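PDB 5Z0Q: aminotransferase, class I and II from Erwinia tasmaniensis, which binds pyridoxal-5'-phosphate and belongs to the class I and II aminotransferases, a family of PLP-dependent proteins that share one fold. Local coordinates for residues D18-H21 with K26-K29; D32-P37 with L378-R383; T43-A48 with D294-Y299; A72-A77 with L94-G99; I78-S83 with A284-G289. One frame throughout, in Å; residues are numbered along the deposited sequence.

Interaction 1. Residues D18-H21 with K26-K29; sequences DRRH and KWKK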
# COMPACT_ATOMS: atom_id res chain seq x y z
N ASP A 18 -8.54 -8.55 25.28
CA ASP A 18 -9.11 -9.14 24.08
C ASP A 18 -8.46 -10.48 23.79
O ASP A 18 -7.38 -10.80 24.28
CB ASP A 18 -8.93 -8.20 22.88
CG ASP A 18 -9.45 -6.80 23.15
OD1 ASP A 18 -9.68 -6.46 24.33
OD2 ASP A 18 -9.63 -6.04 22.18
N ARG A 19 -9.14 -11.28 22.96
CA ARG A 19 -8.67 -12.60 22.57
C ARG A 19 -8.36 -12.61 21.09
O ARG A 19 -9.14 -12.11 20.28
CB ARG A 19 -9.71 -13.67 22.91
CG ARG A 19 -9.27 -15.09 22.57
CD ARG A 19 -7.96 -15.45 23.25
NE ARG A 19 -6.90 -15.74 22.29
CZ ARG A 19 -5.68 -16.15 22.62
NH1 ARG A 19 -4.78 -16.39 21.67
NH2 ARG A 19 -5.35 -16.32 23.89
N ARG A 20 -7.20 -13.17 20.73
CA ARG A 20 -6.74 -13.24 19.35
C ARG A 20 -6.09 -14.60 19.13
O ARG A 20 -4.97 -14.81 19.61
CB ARG A 20 -5.76 -12.11 19.03
CG ARG A 20 -5.81 -10.92 19.99
CD ARG A 20 -6.27 -9.64 19.29
NE ARG A 20 -5.17 -8.92 18.67
CZ ARG A 20 -4.48 -7.94 19.26
NH1 ARG A 20 -4.79 -7.57 20.49
NH2 ARG A 20 -3.49 -7.33 18.62
N HIS A 21 -6.74 -15.54 18.44
CA HIS A 21 -8.12 -15.52 17.89
C HIS A 21 -8.47 -14.35 16.96
O HIS A 21 -9.62 -13.92 16.91
CB HIS A 21 -9.15 -15.60 19.02
CG HIS A 21 -9.50 -17.00 19.42
ND1 HIS A 21 -10.44 -17.29 20.38
CD2 HIS A 21 -9.03 -18.19 18.98
CE1 HIS A 21 -10.53 -18.60 20.52
NE2 HIS A 21 -9.69 -19.17 19.68
N LYS A 26 0.99 -10.17 16.26
CA LYS A 26 1.55 -10.22 17.61
C LYS A 26 1.22 -11.53 18.30
O LYS A 26 2.10 -12.20 18.84
CB LYS A 26 1.04 -9.03 18.42
CG LYS A 26 1.69 -8.88 19.78
CD LYS A 26 1.19 -7.64 20.51
CE LYS A 26 1.97 -7.39 21.78
NZ LYS A 26 1.51 -6.17 22.50
N TRP A 27 -0.06 -11.91 18.30
CA TRP A 27 -0.53 -13.06 19.05
C TRP A 27 -0.54 -14.35 18.24
O TRP A 27 -1.23 -15.31 18.62
CB TRP A 27 -1.92 -12.79 19.62
CG TRP A 27 -1.92 -11.79 20.73
CD1 TRP A 27 -1.91 -10.43 20.61
CD2 TRP A 27 -1.91 -12.07 22.13
NE1 TRP A 27 -1.90 -9.85 21.86
CE2 TRP A 27 -1.90 -10.83 22.81
CE3 TRP A 27 -1.91 -13.25 22.89
CZ2 TRP A 27 -1.89 -10.74 24.20
CZ3 TRP A 27 -1.90 -13.16 24.26
CH2 TRP A 27 -1.89 -11.91 24.91
N LYS A 28 0.20 -14.41 17.13
CA LYS A 28 0.28 -15.62 16.33
C LYS A 28 1.69 -16.14 16.13
O LYS A 28 1.85 -17.28 15.68
CB LYS A 28 -0.37 -15.41 14.95
CG LYS A 28 -1.86 -15.71 14.94
CD LYS A 28 -2.45 -15.58 13.55
CE LYS A 28 -3.85 -16.18 13.49
NZ LYS A 28 -4.50 -15.95 12.17
N LYS A 29 2.72 -15.36 16.46
CA LYS A 29 4.09 -15.87 16.40
C LYS A 29 4.28 -17.01 17.39
O LYS A 29 4.83 -18.07 17.04
CB LYS A 29 5.09 -14.75 16.66
CG LYS A 29 6.54 -15.21 16.65
CD LYS A 29 7.49 -14.04 16.83
CE LYS A 29 8.94 -14.50 16.78
NZ LYS A 29 9.89 -13.35 16.85
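R20 and W27 carry the close part of this contact. The R20 chain runs across W27, nearly at right angles to it. R20 CG sits over the five-membered ring of W27, 4.2 Å from its centroid, and makes a CH-pi contact. The R20 chain bends at chi2 and chi3, which brings the guanidinium alongside the indole at W27 CD1. W27 CD1 then lies over the centre of the guanidinium, 3.8 Å from R20 CZ. The two planes are 50° apart, so the groups are not stacked. Nearer the backbone, W27 CB packs on R20 O at 3.7 Å. The polar ends point to D44, which accepts a hydrogen bond from W27 NE1 and is a long, weak ion partner of R20 NH1.

The other side is loose. R19 is exposed and reaches W27 with one atom, NH1, 4.4 Å from W27 CE3. That NH1 also bonds R20 O from above the carbonyl plane, 2.6 Å away. V63 of the second subunit packs against R20. Both segments belong to the N-terminal loop that leads to strand 36-38, and the contact folds this loop on itself beside the dimer interface of the aminotransferase.

Interaction 2. Residues D32-P37 with L378-R383; sequences DRDILP and LQRMTR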
# COMPACT_ATOMS: atom_id res chain seq x y z
N ASP A 32 0.61 -21.45 19.49
CA ASP A 32 0.26 -22.60 20.32
C ASP A 32 1.35 -22.90 21.36
O ASP A 32 1.56 -24.05 21.73
CB ASP A 32 -0.01 -23.82 19.45
CG ASP A 32 -1.12 -23.58 18.44
OD1 ASP A 32 -2.11 -22.92 18.80
OD2 ASP A 32 -0.99 -24.05 17.29
N ARG A 33 2.04 -21.86 21.83
CA ARG A 33 3.06 -22.00 22.86
C ARG A 33 2.74 -21.08 24.03
O ARG A 33 2.14 -20.01 23.85
CB ARG A 33 4.45 -21.69 22.31
CG ARG A 33 5.01 -22.76 21.40
CD ARG A 33 6.44 -22.44 20.97
NE ARG A 33 6.49 -21.36 20.00
CZ ARG A 33 7.62 -20.82 19.54
NH1 ARG A 33 8.79 -21.26 19.98
NH2 ARG A 33 7.57 -19.83 18.66
N ASP A 34 3.14 -21.50 25.22
CA ASP A 34 2.90 -20.73 26.45
C ASP A 34 3.97 -19.65 26.59
O ASP A 34 4.84 -19.68 27.46
CB ASP A 34 2.87 -21.66 27.66
CG ASP A 34 2.43 -20.95 28.93
OD1 ASP A 34 2.00 -19.78 28.84
OD2 ASP A 34 2.52 -21.56 30.01
N ILE A 35 3.89 -18.67 25.69
CA ILE A 35 4.81 -17.54 25.66
C ILE A 35 3.99 -16.27 25.47
O ILE A 35 3.13 -16.20 24.59
CB ILE A 35 5.86 -17.68 24.53
CG1 ILE A 35 6.63 -19.00 24.67
CG2 ILE A 35 6.82 -16.51 24.55
CD1 ILE A 35 7.65 -19.22 23.58
N LEU A 36 4.27 -15.27 26.30
CA LEU A 36 3.52 -14.01 26.24
C LEU A 36 4.07 -13.13 25.12
O LEU A 36 5.25 -12.78 25.14
CB LEU A 36 3.61 -13.28 27.57
CG LEU A 36 3.09 -14.02 28.80
CD1 LEU A 36 3.14 -13.12 30.03
CD2 LEU A 36 1.67 -14.53 28.57
N PRO A 37 3.25 -12.76 24.13
CA PRO A 37 3.75 -11.89 23.05
C PRO A 37 3.94 -10.46 23.51
O PRO A 37 2.97 -9.75 23.81
CB PRO A 37 2.64 -11.99 21.99
CG PRO A 37 1.77 -13.14 22.41
CD PRO A 37 1.87 -13.20 23.89
N LEU A 378 5.86 -9.49 34.31
CA LEU A 378 6.87 -9.17 35.30
C LEU A 378 7.15 -10.34 36.23
O LEU A 378 8.29 -10.54 36.66
CB LEU A 378 6.45 -7.94 36.11
CG LEU A 378 6.41 -6.63 35.33
CD1 LEU A 378 5.98 -5.48 36.22
CD2 LEU A 378 7.76 -6.35 34.71
N GLN A 379 6.12 -11.14 36.54
CA GLN A 379 6.34 -12.29 37.41
C GLN A 379 7.10 -13.40 36.70
O GLN A 379 7.90 -14.10 37.33
CB GLN A 379 5.00 -12.81 37.95
CG GLN A 379 5.14 -13.93 38.97
CD GLN A 379 6.01 -13.54 40.16
OE1 GLN A 379 6.10 -12.37 40.52
NE2 GLN A 379 6.65 -14.53 40.77
N ARG A 380 6.88 -13.57 35.39
CA ARG A 380 7.68 -14.52 34.63
C ARG A 380 9.14 -14.09 34.56
O ARG A 380 10.03 -14.94 34.48
CB ARG A 380 7.10 -14.71 33.23
CG ARG A 380 5.74 -15.39 33.20
CD ARG A 380 5.36 -15.80 31.79
NE ARG A 380 4.12 -16.57 31.76
CZ ARG A 380 3.66 -17.20 30.69
NH1 ARG A 380 4.33 -17.16 29.55
NH2 ARG A 380 2.52 -17.88 30.75
N MET A 381 9.39 -12.78 34.57
CA MET A 381 10.77 -12.30 34.63
C MET A 381 11.40 -12.61 35.98
O MET A 381 12.55 -13.04 36.06
CB MET A 381 10.82 -10.80 34.34
CG MET A 381 10.45 -10.43 32.92
SD MET A 381 10.46 -8.64 32.66
CE MET A 381 12.13 -8.24 33.18
N THR A 382 10.65 -12.37 37.07
CA THR A 382 11.15 -12.71 38.39
C THR A 382 11.38 -14.21 38.53
O THR A 382 12.40 -14.64 39.08
CB THR A 382 10.17 -12.22 39.46
OG1 THR A 382 10.05 -10.79 39.38
CG2 THR A 382 10.65 -12.59 40.86
N ARG A 383 10.45 -15.02 38.03
CA ARG A 383 10.59 -16.46 38.12
C ARG A 383 11.75 -16.97 37.28
O ARG A 383 12.37 -17.98 37.63
CB ARG A 383 9.29 -17.14 37.69
CG ARG A 383 9.24 -18.64 37.97
CD ARG A 383 7.90 -19.24 37.56
NE ARG A 383 6.77 -18.50 38.11
CZ ARG A 383 5.94 -17.74 37.40
NH1 ARG A 383 6.12 -17.63 36.09
NH2 ARG A 383 4.94 -17.10 37.98
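R380 holds CG anti to its carbonyl carbon (chi1 -67°), and its chain then runs straight from CG to NE, which carries the guanidinium well clear of the helix. D34 answers by setting CG trans to its own N (chi1 -172°), which swings the carboxylate toward that arginine. The two groups meet in a salt bridge. R380 NH2 donates to D34 OD1 at 2.7 Å, with an N-H...O angle of 154°. It arrives on the syn side of the oxygen but somewhat out of the carboxylate plane. The two planes stand steeply to each other, so the pair has one main bond and is not a flat, two-pronged one.

R380 NH1 adds a weak bond to D34 O, 3.3 Å away. Its stronger partner is G348 O, outside the two segments.

L36 covers one face of the guanidinium. Its CG is 3.5 Å from R380 NH1, toward the rim of the group, and L36 CD1 packs on R380 CD at 3.9 Å. I35 CA lies at the guanidinium edge, 3.9 Å from R380 NH1. The guanidinium is thus bonded at its edge and covered over one face.

The contact lies on the surface, and D34 is exposed. The charges probably steady each other there. L36 also pairs through its backbone with G348 and G350. The arrangement ties helix 371-385 to the edge strand 36-38 of the five-stranded mixed sheet, as in the small alpha/beta domain of PLP-dependent aminotransferases.

Interaction 3. Residues T43-A48 with D294-Y299; sequences TDFRAA and DAQLDY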
# COMPACT_ATOMS: atom_id res chain seq x y z
N THR A 43 -0.13 -2.03 20.28
CA THR A 43 -0.78 -2.25 21.55
C THR A 43 -1.97 -3.19 21.39
O THR A 43 -2.48 -3.41 20.28
CB THR A 43 -1.24 -0.92 22.16
OG1 THR A 43 -2.17 -0.28 21.28
CG2 THR A 43 -0.05 -0.00 22.39
N ASP A 44 -2.41 -3.76 22.51
CA ASP A 44 -3.58 -4.62 22.55
C ASP A 44 -4.86 -3.85 22.83
O ASP A 44 -5.87 -4.45 23.24
CB ASP A 44 -3.39 -5.72 23.60
CG ASP A 44 -2.19 -6.60 23.31
OD1 ASP A 44 -1.89 -6.82 22.12
OD2 ASP A 44 -1.55 -7.07 24.27
N PHE A 45 -4.86 -2.54 22.61
CA PHE A 45 -5.98 -1.68 22.98
C PHE A 45 -6.95 -1.54 21.81
O PHE A 45 -6.54 -1.34 20.66
CB PHE A 45 -5.48 -0.30 23.41
CG PHE A 45 -4.51 -0.34 24.55
CD1 PHE A 45 -4.62 -1.29 25.55
CD2 PHE A 45 -3.47 0.57 24.62
CE1 PHE A 45 -3.73 -1.33 26.60
CE2 PHE A 45 -2.56 0.54 25.67
CZ PHE A 45 -2.69 -0.41 26.66
N ARG A 46 -8.24 -1.64 22.12
CA ARG A 46 -9.28 -1.37 21.14
C ARG A 46 -9.21 0.08 20.69
O ARG A 46 -8.95 0.98 21.49
CB ARG A 46 -10.65 -1.70 21.74
CG ARG A 46 -11.85 -1.22 20.95
CD ARG A 46 -13.13 -1.50 21.72
NE ARG A 46 -14.28 -0.78 21.20
CZ ARG A 46 -15.17 -1.29 20.36
NH1 ARG A 46 -15.04 -2.54 19.94
NH2 ARG A 46 -16.19 -0.56 19.94
N ALA A 47 -9.44 0.31 19.40
CA ALA A 47 -9.36 1.66 18.85
C ALA A 47 -10.43 2.55 19.46
O ALA A 47 -11.44 2.08 19.99
CB ALA A 47 -9.49 1.63 17.33
N ALA A 48 -10.20 3.86 19.38
CA ALA A 48 -11.13 4.83 19.94
C ALA A 48 -12.49 4.71 19.26
O ALA A 48 -12.60 4.28 18.10
CB ALA A 48 -10.58 6.25 19.78
N ASP A 294 -5.14 10.89 25.42
CA ASP A 294 -4.76 11.39 26.74
C ASP A 294 -4.88 10.30 27.80
O ASP A 294 -4.02 10.19 28.68
CB ASP A 294 -5.63 12.59 27.11
CG ASP A 294 -5.26 13.85 26.35
OD1 ASP A 294 -4.07 14.02 26.02
OD2 ASP A 294 -6.17 14.67 26.07
N ALA A 295 -5.93 9.48 27.72
CA ALA A 295 -6.12 8.43 28.70
C ALA A 295 -5.14 7.28 28.51
O ALA A 295 -4.80 6.59 29.47
CB ALA A 295 -7.56 7.90 28.65
N GLN A 296 -4.67 7.07 27.27
CA GLN A 296 -3.68 6.03 27.04
C GLN A 296 -2.32 6.41 27.61
O GLN A 296 -1.58 5.54 28.08
CB GLN A 296 -3.56 5.73 25.55
CG GLN A 296 -2.66 4.54 25.22
CD GLN A 296 -2.37 4.42 23.73
OE1 GLN A 296 -2.43 5.40 22.99
NE2 GLN A 296 -2.06 3.21 23.29
N LEU A 297 -1.97 7.70 27.58
CA LEU A 297 -0.68 8.14 28.11
C LEU A 297 -0.60 7.91 29.61
O LEU A 297 0.43 7.44 30.11
CB LEU A 297 -0.45 9.62 27.78
CG LEU A 297 -0.41 9.99 26.29
CD1 LEU A 297 -0.10 11.47 26.12
CD2 LEU A 297 0.60 9.13 25.55
N ASP A 298 -1.67 8.24 30.34
CA ASP A 298 -1.68 7.99 31.78
C ASP A 298 -1.58 6.50 32.08
O ASP A 298 -0.87 6.09 33.01
CB ASP A 298 -2.94 8.58 32.41
CG ASP A 298 -3.05 10.08 32.20
OD1 ASP A 298 -2.00 10.74 32.03
OD2 ASP A 298 -4.19 10.60 32.21
N TYR A 299 -2.27 5.68 31.29
CA TYR A 299 -2.21 4.23 31.49
C TYR A 299 -0.83 3.69 31.14
O TYR A 299 -0.31 2.81 31.84
CB TYR A 299 -3.29 3.55 30.65
CG TYR A 299 -3.58 2.12 31.05
CD1 TYR A 299 -4.51 1.83 32.04
CD2 TYR A 299 -2.94 1.06 30.43
CE1 TYR A 299 -4.78 0.53 32.41
CE2 TYR A 299 -3.20 -0.25 30.79
CZ TYR A 299 -4.13 -0.51 31.78
OH TYR A 299 -4.40 -1.81 32.15
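F45 lies at the centre of the first shell, with Q296 at its ring edge and Y299 near F45 CZ. The amide end of Q296 comes up close to the plane of the F45 ring, and the amide and ring planes are 69° apart. The aliphatic part of Q296 joins in, with CG 4.0 Å from F45 CE2. T43 points back at Q296 and meets its amide end through the methyl CG2. F45 CZ touches Y299 CD2 at 4.1 Å. The two rings are nearly perpendicular (88°), with centroids 5.9 Å apart, and meet obliquely.

Q296 sets CG anti to its N (chi1 -173°) and stays extended beyond, which lets it span the gap from the helix to the loop. Y299 leaves the same face of helix 290-313, three residues further on, just under one turn. The loop 43-48 links strand 36-38 to helix 49-59, and A48 is the N-cap of that helix. The contact therefore seats an N-terminal connection of the aminotransferase fold on a long helix from late in the chain.

A second shell holds these groups. Y299 OH bonds R371 N, and the R371 side chain makes a cation-pi contact with the Y299 ring. N243 ND2 donates to F45 O. The T43 side chain is about 10 Å from bound pyridoxal-5'-phosphate.

Interaction 4. Residues A72-A77 with L94-G99; sequences ALAEVA and LVFLPG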
# COMPACT_ATOMS: atom_id res chain seq x y z
N ALA A 72 -9.62 16.17 4.53
CA ALA A 72 -9.84 16.28 5.97
C ALA A 72 -8.59 15.87 6.74
O ALA A 72 -8.24 16.50 7.75
CB ALA A 72 -11.03 15.43 6.39
N LEU A 73 -7.91 14.81 6.29
CA LEU A 73 -6.68 14.39 6.96
C LEU A 73 -5.59 15.45 6.84
O LEU A 73 -4.88 15.74 7.81
CB LEU A 73 -6.20 13.05 6.39
CG LEU A 73 -4.86 12.53 6.91
CD1 LEU A 73 -4.91 12.36 8.42
CD2 LEU A 73 -4.50 11.21 6.23
N ALA A 74 -5.44 16.03 5.65
CA ALA A 74 -4.46 17.10 5.47
C ALA A 74 -4.78 18.31 6.32
O ALA A 74 -3.87 18.98 6.83
CB ALA A 74 -4.37 17.49 3.99
N GLU A 75 -6.07 18.60 6.51
CA GLU A 75 -6.47 19.75 7.32
C GLU A 75 -6.17 19.50 8.80
O GLU A 75 -5.61 20.36 9.48
CB GLU A 75 -7.95 20.05 7.11
CG GLU A 75 -8.49 21.21 7.94
CD GLU A 75 -9.42 20.74 9.04
OE1 GLU A 75 -8.94 20.46 10.16
OE2 GLU A 75 -10.65 20.66 8.79
N VAL A 76 -6.55 18.32 9.31
CA VAL A 76 -6.34 18.04 10.72
C VAL A 76 -4.86 17.83 11.02
O VAL A 76 -4.40 18.10 12.14
CB VAL A 76 -7.18 16.82 11.16
CG1 VAL A 76 -6.70 15.55 10.48
CG2 VAL A 76 -7.15 16.67 12.67
N ALA A 77 -4.08 17.38 10.04
CA ALA A 77 -2.64 17.23 10.25
C ALA A 77 -1.97 18.59 10.38
O ALA A 77 -1.08 18.77 11.22
CB ALA A 77 -2.02 16.42 9.11
N LEU A 94 2.61 18.08 1.88
CA LEU A 94 2.20 16.75 2.31
C LEU A 94 2.22 15.76 1.15
O LEU A 94 1.85 16.09 0.02
CB LEU A 94 0.81 16.79 2.94
CG LEU A 94 0.66 17.70 4.16
CD1 LEU A 94 -0.77 17.66 4.68
CD2 LEU A 94 1.63 17.30 5.25
N VAL A 95 2.67 14.54 1.45
CA VAL A 95 2.61 13.41 0.52
C VAL A 95 2.14 12.21 1.33
O VAL A 95 2.85 11.75 2.23
CB VAL A 95 3.96 13.12 -0.15
CG1 VAL A 95 3.86 11.87 -1.01
CG2 VAL A 95 4.42 14.30 -0.98
N PHE A 96 0.96 11.70 1.02
CA PHE A 96 0.38 10.60 1.79
C PHE A 96 0.93 9.26 1.30
O PHE A 96 1.09 9.04 0.09
CB PHE A 96 -1.14 10.62 1.69
CG PHE A 96 -1.76 11.86 2.28
CD1 PHE A 96 -1.80 12.04 3.65
CD2 PHE A 96 -2.30 12.83 1.45
CE1 PHE A 96 -2.37 13.18 4.19
CE2 PHE A 96 -2.87 13.97 1.99
CZ PHE A 96 -2.91 14.15 3.36
N LEU A 97 1.20 8.37 2.24
CA LEU A 97 1.85 7.09 1.97
C LEU A 97 1.13 5.98 2.72
O LEU A 97 0.50 6.23 3.75
CB LEU A 97 3.33 7.12 2.39
CG LEU A 97 4.23 8.14 1.69
CD1 LEU A 97 5.47 8.40 2.53
CD2 LEU A 97 4.60 7.65 0.30
N PRO A 98 1.20 4.74 2.22
CA PRO A 98 0.62 3.59 2.94
C PRO A 98 1.63 2.95 3.90
O PRO A 98 2.07 1.80 3.73
CB PRO A 98 0.22 2.66 1.80
CG PRO A 98 1.27 2.91 0.76
CD PRO A 98 1.63 4.38 0.86
N GLY A 99 2.02 3.70 4.92
CA GLY A 99 2.98 3.24 5.90
C GLY A 99 4.14 4.21 6.04
O GLY A 99 4.30 5.16 5.29
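L73 O takes the backbone N-H of A77, with 2.9 Å between L73 O and A77 N, and this helical bond fixes the turn whose side chains meet F96 and L94. Helix 71-83 passes over strand 94-97. The two short axes come within 10.5 Å, and their directions differ by 122°.

L73 puts CG trans to its N (chi1 176°) and sends CD2 to F96 CE1 at 3.5 Å. The two side chains run antiparallel alongside each other, and the methyl meets the ring obliquely. A74 CB lies at the ring edge, 3.7 Å from F96 CZ. The same methyl touches L94 CD1, also at 3.7 Å, so it meets both strand residues.

L94 and F96 are two apart on the strand and both face the helix. V95 and L97 turn instead to helix 257-267. Strand 94-97 is an outer strand of the large mixed sheet, bonded to strand 250-253, and it has helices on both sides. It leads to G99, which touches pyridoxal-5'-phosphate.

The side-chain contacts are all between carbon atoms. The hold therefore rests on close apolar packing of a partly buried surface, with no polar pair to set its direction.

Interaction 5. Residues I78-S83 with A284-G289; sequences IERMES and AAWREG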
# COMPACT_ATOMS: atom_id res chain seq x y z
N ILE A 78 -2.38 19.56 9.56
CA ILE A 78 -1.80 20.90 9.64
C ILE A 78 -2.15 21.56 10.97
O ILE A 78 -1.29 22.15 11.63
CB ILE A 78 -2.25 21.75 8.44
CG1 ILE A 78 -1.63 21.22 7.14
CG2 ILE A 78 -1.90 23.21 8.65
CD1 ILE A 78 -2.07 21.97 5.91
N GLU A 79 -3.42 21.46 11.38
CA GLU A 79 -3.82 22.03 12.66
C GLU A 79 -3.10 21.37 13.82
O GLU A 79 -2.80 22.02 14.82
CB GLU A 79 -5.34 21.90 12.84
CG GLU A 79 -6.16 22.84 11.96
CD GLU A 79 -7.65 22.66 12.16
OE1 GLU A 79 -8.06 21.65 12.78
OE2 GLU A 79 -8.42 23.53 11.71
N ARG A 80 -2.80 20.07 13.71
CA ARG A 80 -2.13 19.37 14.80
C ARG A 80 -0.67 19.78 14.91
O ARG A 80 -0.16 19.97 16.02
CB ARG A 80 -2.25 17.86 14.60
CG ARG A 80 -1.72 17.05 15.77
CD ARG A 80 -1.97 15.56 15.57
NE ARG A 80 -1.61 14.79 16.75
CZ ARG A 80 -2.42 14.60 17.79
NH1 ARG A 80 -3.64 15.13 17.79
NH2 ARG A 80 -2.01 13.89 18.83
N MET A 81 0.02 19.93 13.78
CA MET A 81 1.43 20.29 13.82
C MET A 81 1.65 21.72 14.29
O MET A 81 2.72 22.04 14.82
CB MET A 81 2.07 20.07 12.45
CG MET A 81 1.96 18.65 11.95
SD MET A 81 2.34 17.46 13.25
CE MET A 81 1.21 16.13 12.83
N GLU A 82 0.66 22.59 14.10
CA GLU A 82 0.80 23.98 14.52
C GLU A 82 0.40 24.17 15.98
O GLU A 82 0.99 25.00 16.68
CB GLU A 82 -0.04 24.89 13.62
CG GLU A 82 0.21 26.38 13.85
CD GLU A 82 -0.61 27.25 12.91
OE1 GLU A 82 -1.60 26.75 12.34
OE2 GLU A 82 -0.25 28.44 12.74
N SER A 83 -0.61 23.43 16.45
CA SER A 83 -1.10 23.64 17.81
C SER A 83 -0.29 22.84 18.83
O SER A 83 -0.04 23.33 19.93
CB SER A 83 -2.58 23.26 17.89
OG SER A 83 -2.77 21.89 17.56
N ALA A 284 -10.27 10.50 11.74
CA ALA A 284 -10.97 10.45 13.03
C ALA A 284 -10.00 10.32 14.19
O ALA A 284 -10.30 10.77 15.30
CB ALA A 284 -11.98 9.31 13.03
N ALA A 285 -8.84 9.69 13.97
CA ALA A 285 -7.85 9.55 15.03
C ALA A 285 -7.33 10.91 15.47
O ALA A 285 -7.32 11.22 16.67
CB ALA A 285 -6.71 8.66 14.56
N TRP A 286 -6.91 11.74 14.52
CA TRP A 286 -6.35 13.04 14.84
C TRP A 286 -7.40 14.13 14.99
O TRP A 286 -7.08 15.20 15.54
CB TRP A 286 -5.34 13.46 13.76
CG TRP A 286 -3.97 12.91 13.99
CD1 TRP A 286 -3.49 12.35 15.13
CD2 TRP A 286 -2.89 12.87 13.04
NE1 TRP A 286 -2.18 11.96 14.96
CE2 TRP A 286 -1.79 12.27 13.68
CE3 TRP A 286 -2.75 13.28 11.71
CZ2 TRP A 286 -0.57 12.07 13.04
CZ3 TRP A 286 -1.54 13.08 11.08
CH2 TRP A 286 -0.46 12.48 11.74
N ARG A 287 -8.63 13.90 14.54
CA ARG A 287 -9.66 14.93 14.65
C ARG A 287 -10.37 14.90 16.00
O ARG A 287 -10.59 15.95 16.60
CB ARG A 287 -10.69 14.79 13.52
CG ARG A 287 -11.47 16.07 13.25
CD ARG A 287 -12.74 15.82 12.45
NE ARG A 287 -12.49 15.24 11.14
CZ ARG A 287 -12.79 13.99 10.81
NH1 ARG A 287 -13.36 13.19 11.69
NH2 ARG A 287 -12.52 13.54 9.59
N GLU A 288 -10.74 13.71 16.48
CA GLU A 288 -11.52 13.62 17.71
C GLU A 288 -11.05 12.50 18.64
O GLU A 288 -11.77 12.17 19.59
CB GLU A 288 -13.00 13.42 17.38
CG GLU A 288 -13.65 14.62 16.72
CD GLU A 288 -14.97 14.29 16.05
OE1 GLU A 288 -15.65 15.22 15.58
OE2 GLU A 288 -15.32 13.09 15.99
N GLY A 289 -9.87 11.92 18.41
CA GLY A 289 -9.36 10.88 19.27
C GLY A 289 -8.44 11.35 20.37
O GLY A 289 -7.89 10.52 21.11
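Helix 71-83 brings its last turns, 78-83, against the end of helix 276-288, and R80 and W286 are nearest, with CA atoms 7.6 Å apart. S83 OG bonds E79 O at 2.7 Å, in the last turn of the first helix. S83 N reaches that oxygen from the opposite face of its plane.

R80 starts with CG anti to N (chi1 -174°) and runs straight out to NE, which lays it across the indole of W286. R80 CD stands over the five-membered ring, 3.5 Å from its centroid and almost on the normal. This is a CH-pi contact. The guanidinium continues nearly parallel to the ring, with planes 8° apart, and its CZ is 3.6 Å from W286 CD1. R80 NE and W286 NE1 are both donors and do not bond each other. D209 serves both residues instead: it makes a salt bridge with R80 NH2 and accepts from W286 NE1. Q290 OE1 also takes R80 NH2. M81 CE reaches the same face of W286 at the six-membered ring, 4.2 Å from CH2.

All three residues are buried. The result is an arginine laid flat on a tryptophan, with D209 bonded to both the guanidinium and the indole N-H, in a helix-helix junction of the aminotransferase fold.

Interactions 3 and 5 are buried, interactions 1 and 4 partly so, and interaction 2 lies on the surface. Their chemistry differs accordingly. Interaction 2 is the one with a salt bridge across it. Interaction 4 is wholly apolar, and interaction 3 is mainly ring and amide packing. Interactions 1 and 5 both lay an arginine over a tryptophan, but the planes are nearly parallel only in interaction 5. Interactions 4 and 5 share helix 71-83, and V76 and A77 of the first touch W286 of the second. Interaction 1 meets interaction 3 through D44 and interaction 2 through P37. Interactions 1, 3 and, through P98, 4 reach the second subunit. Interactions 2 and 4 are 39 Å apart between centres.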